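Local coordinates for protein bradyzoite pseudokinase 1 (Toxoplasma gondii, PDB 6M7Z) that regulates the membrane ultrastructure of the parasitophorous vacuole, and has a divergent protein-kinase fold that lacks the glycine-rich loop, at residues A[14-25]-A[88-99]. Residues are numbered along the deposited sequence; the frame is centred on the assembly and turned at random.
Sequences FWSWMSYLKELP and PKYSVYEPYLYR. With EDO (1,2-ethanediol), chain H.
Trp17 drops as a knob into a hole formed by Pro88, Lys89, Val92 and Tyr96. Its CG lies anti to the carbonyl carbon (chi1 -73°), which lays the indole along helix 88-99. The extended aliphatic chain of Lys89 runs over one indole face, its CG 3.8 Å from the centroid of the five-membered ring in a CH-pi contact, so a long lysine serves as an apolar lid. The six-membered ring turns its edge to the face of Tyr96, with centroids 5.2 Å apart. Tyr96 directs its own edge at Tyr20, bringing CD2 over the centre of that ring, 3.7 Å from Tyr20 CE1; the two T-shaped pairs, with Tyr93 obliquely beside Trp17, form an aromatic cluster.

Helix 88-101 probably corresponds to the alphaC helix of kinases, consistent with its Glu94 forming a salt bridge with Lys79 of strand 76-82, as the lysine-glutamate pair does in active kinases. Helix 14-23, near the N-terminus, packs across this helix; the axes of helices 14-23 and 88-99 cross at 59°.

Pro88, compact and rigid, fits between Phe14 and Trp17, its CD 3.5 Å from Phe14 CE2 and its CG against Trp17 CB. Arg99 NE gives Tyr20 OH a weak hydrogen bond of 3.3 Å (126° at the hydrogen). That hydroxyl is also hydrogen-bonded to Glu100, while Arg99 NH1 forms a salt bridge with Glu115; Leu24 CD2 lies over one guanidinium face.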
ATOM      1  N   PHE A  14      14.657  16.764 -14.918  1.00 52.92           N
ATOM      2  CA  PHE A  14      15.452  15.577 -15.224  1.00 48.10           C
ATOM      3  C   PHE A  14      16.679  15.522 -14.299  1.00 49.15           C
ATOM      4  O   PHE A  14      16.951  14.492 -13.670  1.00 50.61           O
ATOM      5  CB  PHE A  14      15.862  15.540 -16.701  1.00 49.78           C
ATOM      6  CG  PHE A  14      16.814  14.415 -17.020  1.00 56.02           C
ATOM      7  CD1 PHE A  14      18.178  14.562 -16.817  1.00 57.50           C
ATOM      8  CD2 PHE A  14      16.343  13.183 -17.460  1.00 59.84           C
ATOM      9  CE1 PHE A  14      19.054  13.519 -17.066  1.00 58.49           C
ATOM     10  CE2 PHE A  14      17.221  12.143 -17.714  1.00 61.05           C
ATOM     11  CZ  PHE A  14      18.571  12.312 -17.507  1.00 60.10           C
ATOM     12  N   TRP A  15      17.420  16.635 -14.233  1.00 53.94           N
ATOM     13  CA  TRP A  15      18.692  16.700 -13.503  1.00 53.11           C
ATOM     14  C   TRP A  15      18.450  16.528 -11.995  1.00 49.89           C
ATOM     15  O   TRP A  15      19.276  15.915 -11.298  1.00 46.66           O
ATOM     16  CB  TRP A  15      19.451  17.996 -13.824  1.00 65.59           C
ATOM     17  CG  TRP A  15      20.808  18.047 -13.187  1.00 82.47           C
ATOM     18  CD1 TRP A  15      21.956  17.490 -13.679  1.00 86.86           C
ATOM     19  CD2 TRP A  15      21.179  18.690 -11.949  1.00 84.02           C
ATOM     20  NE1 TRP A  15      23.013  17.750 -12.847  1.00 93.20           N
ATOM     21  CE2 TRP A  15      22.565  18.466 -11.767  1.00 94.55           C
ATOM     22  CE3 TRP A  15      20.487  19.425 -10.975  1.00 81.51           C
ATOM     23  CZ2 TRP A  15      23.265  18.962 -10.663  1.00 89.92           C
ATOM     24  CZ3 TRP A  15      21.179  19.907  -9.881  1.00 98.87           C
ATOM     25  CH2 TRP A  15      22.550  19.677  -9.730  1.00 91.90           C
ATOM     26  N   SER A  16      17.319  17.046 -11.497  1.00 40.01           N
ATOM     27  CA  SER A  16      16.925  16.849 -10.088  1.00 46.02           C
ATOM     28  C   SER A  16      16.798  15.353  -9.769  1.00 48.01           C
ATOM     29  O   SER A  16      17.329  14.912  -8.752  1.00 44.62           O
ATOM     30  CB  SER A  16      15.632  17.554  -9.746  1.00 49.44           C
ATOM     31  OG  SER A  16      15.614  18.872 -10.229  1.00 61.43           O
ATOM     32  N   TRP A  17      16.078  14.606 -10.632  1.00 39.09           N
ATOM     33  CA  TRP A  17      15.802  13.185 -10.416  1.00 37.19           C
ATOM     34  C   TRP A  17      17.106  12.386 -10.493  1.00 37.78           C
ATOM     35  O   TRP A  17      17.330  11.486  -9.670  1.00 33.92           O
ATOM     36  CB  TRP A  17      14.780  12.646 -11.429  1.00 35.63           C
ATOM     37  CG  TRP A  17      13.394  13.130 -11.162  1.00 34.83           C
ATOM     38  CD1 TRP A  17      12.628  13.922 -11.960  1.00 35.30           C
ATOM     39  CD2 TRP A  17      12.621  12.889  -9.980  1.00 34.41           C
ATOM     40  NE1 TRP A  17      11.421  14.175 -11.357  1.00 36.09           N
ATOM     41  CE2 TRP A  17      11.392  13.560 -10.138  1.00 35.65           C
ATOM     42  CE3 TRP A  17      12.846  12.175  -8.800  1.00 35.07           C
ATOM     43  CZ2 TRP A  17      10.396  13.539  -9.164  1.00 37.39           C
ATOM     44  CZ3 TRP A  17      11.866  12.157  -7.830  1.00 37.98           C
ATOM     45  CH2 TRP A  17      10.660  12.837  -8.008  1.00 36.91           C
ATOM     46  N   MET A  18      17.950  12.730 -11.477  1.00 36.30           N
ATOM     47  CA  MET A  18      19.214  12.051 -11.645  1.00 38.55           C
ATOM     48  C   MET A  18      20.085  12.288 -10.404  1.00 37.70           C
ATOM     49  O   MET A  18      20.727  11.358  -9.881  1.00 34.78           O
ATOM     50  CB  MET A  18      19.956  12.542 -12.892  1.00 42.81           C
ATOM     51  CG  MET A  18      21.205  11.729 -13.196  1.00 47.96           C
ATOM     52  SD  MET A  18      20.807  10.001 -13.559  1.00 63.53           S
ATOM     53  CE  MET A  18      22.416   9.221 -13.407  1.00 71.13           C
ATOM     54  N   SER A  19      20.103  13.540  -9.949  1.00 38.50           N
ATOM     55  CA  SER A  19      20.842  13.909  -8.741  1.00 46.40           C
ATOM     56  C   SER A  19      20.309  13.105  -7.551  1.00 43.92           C
ATOM     57  O   SER A  19      21.089  12.550  -6.781  1.00 38.29           O
ATOM     58  CB  SER A  19      20.779  15.394  -8.472  1.00 54.80           C
ATOM     59  OG  SER A  19      21.868  16.063  -9.108  1.00 69.82           O
ATOM     60  N   TYR A  20      18.978  13.014  -7.430  1.00 38.83           N
ATOM     61  CA  TYR A  20      18.373  12.320  -6.303  1.00 37.66           C
ATOM     62  C   TYR A  20      18.721  10.830  -6.330  1.00 37.29           C
ATOM     63  O   TYR A  20      18.952  10.230  -5.287  1.00 34.17           O
ATOM     64  CB  TYR A  20      16.860  12.494  -6.241  1.00 34.16           C
ATOM     65  CG  TYR A  20      16.327  12.138  -4.876  1.00 35.54           C
ATOM     66  CD1 TYR A  20      16.338  13.060  -3.839  1.00 36.37           C
ATOM     67  CD2 TYR A  20      15.853  10.862  -4.609  1.00 34.29           C
ATOM     68  CE1 TYR A  20      15.861  12.734  -2.581  1.00 38.98           C
ATOM     69  CE2 TYR A  20      15.345  10.531  -3.367  1.00 38.10           C
ATOM     70  CZ  TYR A  20      15.363  11.467  -2.343  1.00 41.25           C
ATOM     71  OH  TYR A  20      14.885  11.167  -1.095  1.00 41.76           O
ATOM     72  N   LEU A  21      18.755  10.241  -7.527  1.00 39.20           N
ATOM     73  CA  LEU A  21      19.138   8.851  -7.682  1.00 43.70           C
ATOM     74  C   LEU A  21      20.535   8.620  -7.092  1.00 46.08           C
ATOM     75  O   LEU A  21      20.739   7.663  -6.343  1.00 56.04           O
ATOM     76  CB  LEU A  21      19.070   8.479  -9.168  1.00 42.51           C
ATOM     77  CG  LEU A  21      19.659   7.126  -9.540  1.00 45.78           C
ATOM     78  CD1 LEU A  21      18.872   6.001  -8.908  1.00 43.30           C
ATOM     79  CD2 LEU A  21      19.690   6.980 -11.049  1.00 44.64           C
ATOM     80  N   LYS A  22      21.462   9.535  -7.389  1.00 50.33           N
ATOM     81  CA  LYS A  22      22.859   9.438  -6.929  1.00 59.88           C
ATOM     82  C   LYS A  22      22.959   9.591  -5.402  1.00 55.61           C
ATOM     83  O   LYS A  22      23.826   9.012  -4.793  1.00 62.66           O
ATOM     84  CB  LYS A  22      23.726  10.450  -7.680  1.00 66.85           C
ATOM     85  CG  LYS A  22      24.041  10.020  -9.110  1.00 70.86           C
ATOM     86  CD  LYS A  22      24.837  11.002  -9.938  1.00 79.74           C
ATOM     87  CE  LYS A  22      25.589  10.314 -11.063  1.00 85.31           C
ATOM     88  NZ  LYS A  22      25.696  11.155 -12.281  1.00 88.45           N
ATOM     89  N   GLU A  23      22.042  10.344  -4.797  1.00 54.31           N
ATOM     90  CA  GLU A  23      22.008  10.577  -3.345  1.00 53.15           C
ATOM     91  C   GLU A  23      21.559   9.336  -2.556  1.00 49.07           C
ATOM     92  O   GLU A  23      21.741   9.304  -1.355  1.00 45.60           O
ATOM     93  CB  GLU A  23      21.089  11.759  -3.010  1.00 73.85           C
ATOM     94  CG  GLU A  23      21.774  13.108  -3.239  1.00 98.80           C
ATOM     95  CD  GLU A  23      21.095  14.346  -2.690  1.00116.81           C
ATOM     96  OE1 GLU A  23      19.860  14.349  -2.561  1.00109.07           O
ATOM     97  OE2 GLU A  23      21.819  15.307  -2.399  1.00116.42           O
ATOM     98  N   LEU A  24      20.909   8.354  -3.194  1.00 46.62           N
ATOM     99  CA  LEU A  24      20.442   7.146  -2.477  1.00 40.21           C
ATOM    100  C   LEU A  24      21.642   6.325  -2.029  1.00 36.14           C
ATOM    101  O   LEU A  24      22.579   6.145  -2.795  1.00 35.69           O
ATOM    102  CB  LEU A  24      19.566   6.275  -3.375  1.00 43.31           C
ATOM    103  CG  LEU A  24      18.156   6.780  -3.639  1.00 46.61           C
ATOM    104  CD1 LEU A  24      17.440   5.839  -4.598  1.00 51.09           C
ATOM    105  CD2 LEU A  24      17.394   6.980  -2.329  1.00 45.59           C
ATOM    106  N   PRO A  25      21.623   5.764  -0.801  1.00 34.49           N
ATOM    107  CA  PRO A  25      22.739   4.956  -0.312  1.00 34.32           C
ATOM    108  C   PRO A  25      22.904   3.616  -1.040  1.00 34.54           C
ATOM    109  O   PRO A  25      21.923   3.051  -1.522  1.00 32.70           O
ATOM    110  CB  PRO A  25      22.400   4.732   1.170  1.00 34.34           C
ATOM    111  CG  PRO A  25      20.896   4.867   1.236  1.00 34.28           C
ATOM    112  CD  PRO A  25      20.541   5.898   0.185  1.00 33.46           C
ATOM    113  N   PRO A  88      15.184   8.723 -14.994  1.00 35.39           N
ATOM    114  CA  PRO A  88      15.485   8.290 -13.629  1.00 35.57           C
ATOM    115  C   PRO A  88      14.273   8.368 -12.681  1.00 33.24           C
ATOM    116  O   PRO A  88      14.202   7.617 -11.700  1.00 33.94           O
ATOM    117  CB  PRO A  88      16.593   9.258 -13.190  1.00 38.56           C
ATOM    118  CG  PRO A  88      16.392  10.490 -14.048  1.00 38.64           C
ATOM    119  CD  PRO A  88      15.902   9.947 -15.377  1.00 37.60           C
ATOM    120  N   LYS A  89      13.317   9.248 -13.008  1.00 32.86           N
ATOM    121  CA  LYS A  89      12.128   9.426 -12.210  1.00 34.47           C
ATOM    122  C   LYS A  89      11.430   8.082 -11.950  1.00 32.76           C
ATOM    123  O   LYS A  89      11.041   7.779 -10.822  1.00 33.28           O
ATOM    124  CB  LYS A  89      11.176  10.413 -12.876  1.00 35.33           C
ATOM    125  CG  LYS A  89       9.956  10.742 -12.018  1.00 39.82           C
ATOM    126  CD  LYS A  89       8.934  11.649 -12.642  1.00 42.29           C
ATOM    127  CE  LYS A  89       7.867  11.974 -11.622  1.00 48.73           C
ATOM    128  NZ  LYS A  89       7.025  13.102 -12.066  1.00 60.88           N
ATOM    129  N   TYR A  90      11.294   7.269 -12.993  1.00 32.19           N
ATOM    130  CA  TYR A  90      10.539   6.032 -12.876  1.00 34.29           C
ATOM    131  C   TYR A  90      11.129   5.163 -11.755  1.00 30.28           C
ATOM    132  O   TYR A  90      10.375   4.479 -11.072  1.00 28.46           O
ATOM    133  CB  TYR A  90      10.424   5.331 -14.239  1.00 38.82           C
ATOM    134  CG  TYR A  90      10.281   3.834 -14.160  1.00 59.00           C
ATOM    135  CD1 TYR A  90      11.417   3.027 -14.134  1.00 66.26           C
ATOM    136  CD2 TYR A  90       9.034   3.215 -14.082  1.00 55.10           C
ATOM    137  CE1 TYR A  90      11.318   1.652 -13.987  1.00 70.17           C
ATOM    138  CE2 TYR A  90       8.925   1.838 -13.963  1.00 59.23           C
ATOM    139  CZ  TYR A  90      10.072   1.056 -13.909  1.00 73.26           C
ATOM    140  OH  TYR A  90      10.035  -0.306 -13.805  1.00 70.98           O
ATOM    141  N   SER A  91      12.456   5.199 -11.538  1.00 29.30           N
ATOM    142  CA  SER A  91      13.088   4.266 -10.580  1.00 28.72           C
ATOM    143  C   SER A  91      13.243   4.861  -9.176  1.00 27.78           C
ATOM    144  O   SER A  91      13.407   4.083  -8.221  1.00 28.55           O
ATOM    145  CB  SER A  91      14.397   3.705 -11.089  1.00 29.06           C
ATOM    146  OG  SER A  91      15.411   4.689 -11.105  1.00 30.22           O
ATOM    147  N   VAL A  92      13.173   6.191  -9.032  1.00 27.59           N
ATOM    148  CA  VAL A  92      13.414   6.816  -7.729  1.00 29.04           C
ATOM    149  C   VAL A  92      12.199   7.577  -7.203  1.00 28.23           C
ATOM    150  O   VAL A  92      12.283   8.099  -6.080  1.00 29.06           O
ATOM    151  CB  VAL A  92      14.649   7.738  -7.746  1.00 32.59           C
ATOM    152  CG1 VAL A  92      15.871   6.986  -8.222  1.00 38.12           C
ATOM    153  CG2 VAL A  92      14.443   8.976  -8.584  1.00 32.66           C
ATOM    154  N   TYR A  93      11.096   7.639  -7.964  1.00 27.00           N
ATOM    155  CA  TYR A  93       9.914   8.380  -7.510  1.00 27.12           C
ATOM    156  C   TYR A  93       9.410   7.827  -6.170  1.00 26.96           C
ATOM    157  O   TYR A  93       9.184   8.575  -5.249  1.00 28.03           O
ATOM    158  CB  TYR A  93       8.795   8.357  -8.557  1.00 26.75           C
ATOM    159  CG  TYR A  93       7.608   9.196  -8.168  1.00 27.45           C
ATOM    160  CD1 TYR A  93       7.689  10.574  -8.172  1.00 28.64           C
ATOM    161  CD2 TYR A  93       6.422   8.617  -7.749  1.00 27.56           C
ATOM    162  CE1 TYR A  93       6.603  11.362  -7.806  1.00 30.01           C
ATOM    163  CE2 TYR A  93       5.329   9.381  -7.379  1.00 28.76           C
ATOM    164  CZ  TYR A  93       5.419  10.761  -7.398  1.00 30.25           C
ATOM    165  OH  TYR A  93       4.338  11.520  -7.046  1.00 31.68           O
ATOM    166  N   GLU A  94       9.229   6.512  -6.082  1.00 26.43           N
ATOM    167  CA  GLU A  94       8.659   5.917  -4.892  1.00 27.27           C
ATOM    168  C   GLU A  94       9.619   6.105  -3.707  1.00 28.07           C
ATOM    169  O   GLU A  94       9.198   6.500  -2.622  1.00 28.15           O
ATOM    170  CB  GLU A  94       8.282   4.454  -5.136  1.00 27.01           C
ATOM    171  CG  GLU A  94       7.354   3.917  -4.068  1.00 28.43           C
ATOM    172  CD  GLU A  94       6.891   2.472  -4.224  1.00 29.19           C
ATOM    173  OE1 GLU A  94       7.311   1.803  -5.243  1.00 29.73           O
ATOM    174  OE2 GLU A  94       6.115   2.009  -3.336  1.00 28.93           O
ATOM    175  N   PRO A  95      10.936   5.821  -3.837  1.00 27.59           N
ATOM    176  CA  PRO A  95      11.879   6.155  -2.764  1.00 27.99           C
ATOM    177  C   PRO A  95      11.799   7.626  -2.327  1.00 28.56           C
ATOM    178  O   PRO A  95      11.859   7.933  -1.116  1.00 27.93           O
ATOM    179  CB  PRO A  95      13.244   5.840  -3.383  1.00 28.86           C
ATOM    180  CG  PRO A  95      12.927   4.745  -4.412  1.00 29.60           C
ATOM    181  CD  PRO A  95      11.572   5.116  -4.971  1.00 28.47           C
ATOM    182  N   TYR A  96      11.651   8.531  -3.301  1.00 30.21           N
ATOM    183  CA  TYR A  96      11.539   9.945  -2.999  1.00 33.70           C
ATOM    184  C   TYR A  96      10.321  10.196  -2.094  1.00 33.30           C
ATOM    185  O   TYR A  96      10.452  10.884  -1.082  1.00 34.30           O
ATOM    186  CB  TYR A  96      11.451  10.753  -4.297  1.00 37.25           C
ATOM    187  CG  TYR A  96      11.354  12.242  -4.096  1.00 39.17           C
ATOM    188  CD1 TYR A  96      10.139  12.857  -3.886  1.00 45.10           C
ATOM    189  CD2 TYR A  96      12.482  13.036  -4.107  1.00 42.73           C
ATOM    190  CE1 TYR A  96      10.049  14.232  -3.729  1.00 51.80           C
ATOM    191  CE2 TYR A  96      12.414  14.405  -3.918  1.00 48.70           C
ATOM    192  CZ  TYR A  96      11.191  15.009  -3.724  1.00 54.95           C
ATOM    193  OH  TYR A  96      11.108  16.360  -3.535  1.00 63.01           O
ATOM    194  N   LEU A  97       9.142   9.669  -2.459  1.00 32.66           N
ATOM    195  CA  LEU A  97       7.947   9.835  -1.627  1.00 35.55           C
ATOM    196  C   LEU A  97       8.232   9.370  -0.198  1.00 34.29           C
ATOM    197  O   LEU A  97       7.902  10.075   0.740  1.00 34.66           O
ATOM    198  CB  LEU A  97       6.763   9.041  -2.178  1.00 35.77           C
ATOM    199  CG  LEU A  97       6.133   9.541  -3.470  1.00 38.63           C
ATOM    200  CD1 LEU A  97       4.847   8.756  -3.749  1.00 41.58           C
ATOM    201  CD2 LEU A  97       5.806  11.028  -3.415  1.00 41.64           C
ATOM    202  N   TYR A  98       8.836   8.191  -0.046  1.00 36.17           N
ATOM    203  CA  TYR A  98       9.044   7.618   1.288  1.00 35.88           C
ATOM    204  C   TYR A  98      10.016   8.474   2.101  1.00 39.81           C
ATOM    205  O   TYR A  98       9.801   8.631   3.298  1.00 49.56           O
ATOM    206  CB  TYR A  98       9.489   6.151   1.216  1.00 32.99           C
ATOM    207  CG  TYR A  98       8.329   5.188   1.156  1.00 32.49           C
ATOM    208  CD1 TYR A  98       7.564   4.937   2.280  1.00 32.83           C
ATOM    209  CD2 TYR A  98       7.976   4.547  -0.019  1.00 32.82           C
ATOM    210  CE1 TYR A  98       6.495   4.057   2.253  1.00 33.59           C
ATOM    211  CE2 TYR A  98       6.909   3.664  -0.065  1.00 34.98           C
ATOM    212  CZ  TYR A  98       6.165   3.408   1.079  1.00 33.94           C
ATOM    213  OH  TYR A  98       5.108   2.537   1.047  1.00 33.26           O
ATOM    214  N   ARG A  99      11.047   9.036   1.449  1.00 42.46           N
ATOM    215  CA  ARG A  99      12.131   9.739   2.159  1.00 37.10           C
ATOM    216  C   ARG A  99      11.788  11.217   2.420  1.00 37.50           C
ATOM    217  O   ARG A  99      12.238  11.766   3.422  1.00 38.78           O
ATOM    218  CB  ARG A  99      13.430   9.646   1.359  1.00 37.39           C
ATOM    219  CG  ARG A  99      14.023   8.244   1.318  1.00 37.90           C
ATOM    220  CD  ARG A  99      15.067   8.093   0.223  1.00 39.79           C
ATOM    221  NE  ARG A  99      16.339   8.689   0.590  1.00 42.51           N
ATOM    222  CZ  ARG A  99      17.263   8.103   1.347  1.00 45.89           C
ATOM    223  NH1 ARG A  99      17.041   6.921   1.901  1.00 42.12           N
ATOM    224  NH2 ARG A  99      18.412   8.715   1.560  1.00 45.13           N
TER
HETATM  225  C1  EDO H 402      11.822   1.133  -6.588  1.00 42.01           C
HETATM  226  O1  EDO H 402      12.571   0.047  -6.006  1.00 29.78           O
HETATM  227  C2  EDO H 402      10.331   0.845  -6.425  1.00 47.63           C
HETATM  228  O2  EDO H 402       9.498   1.893  -6.945  1.00 43.29           O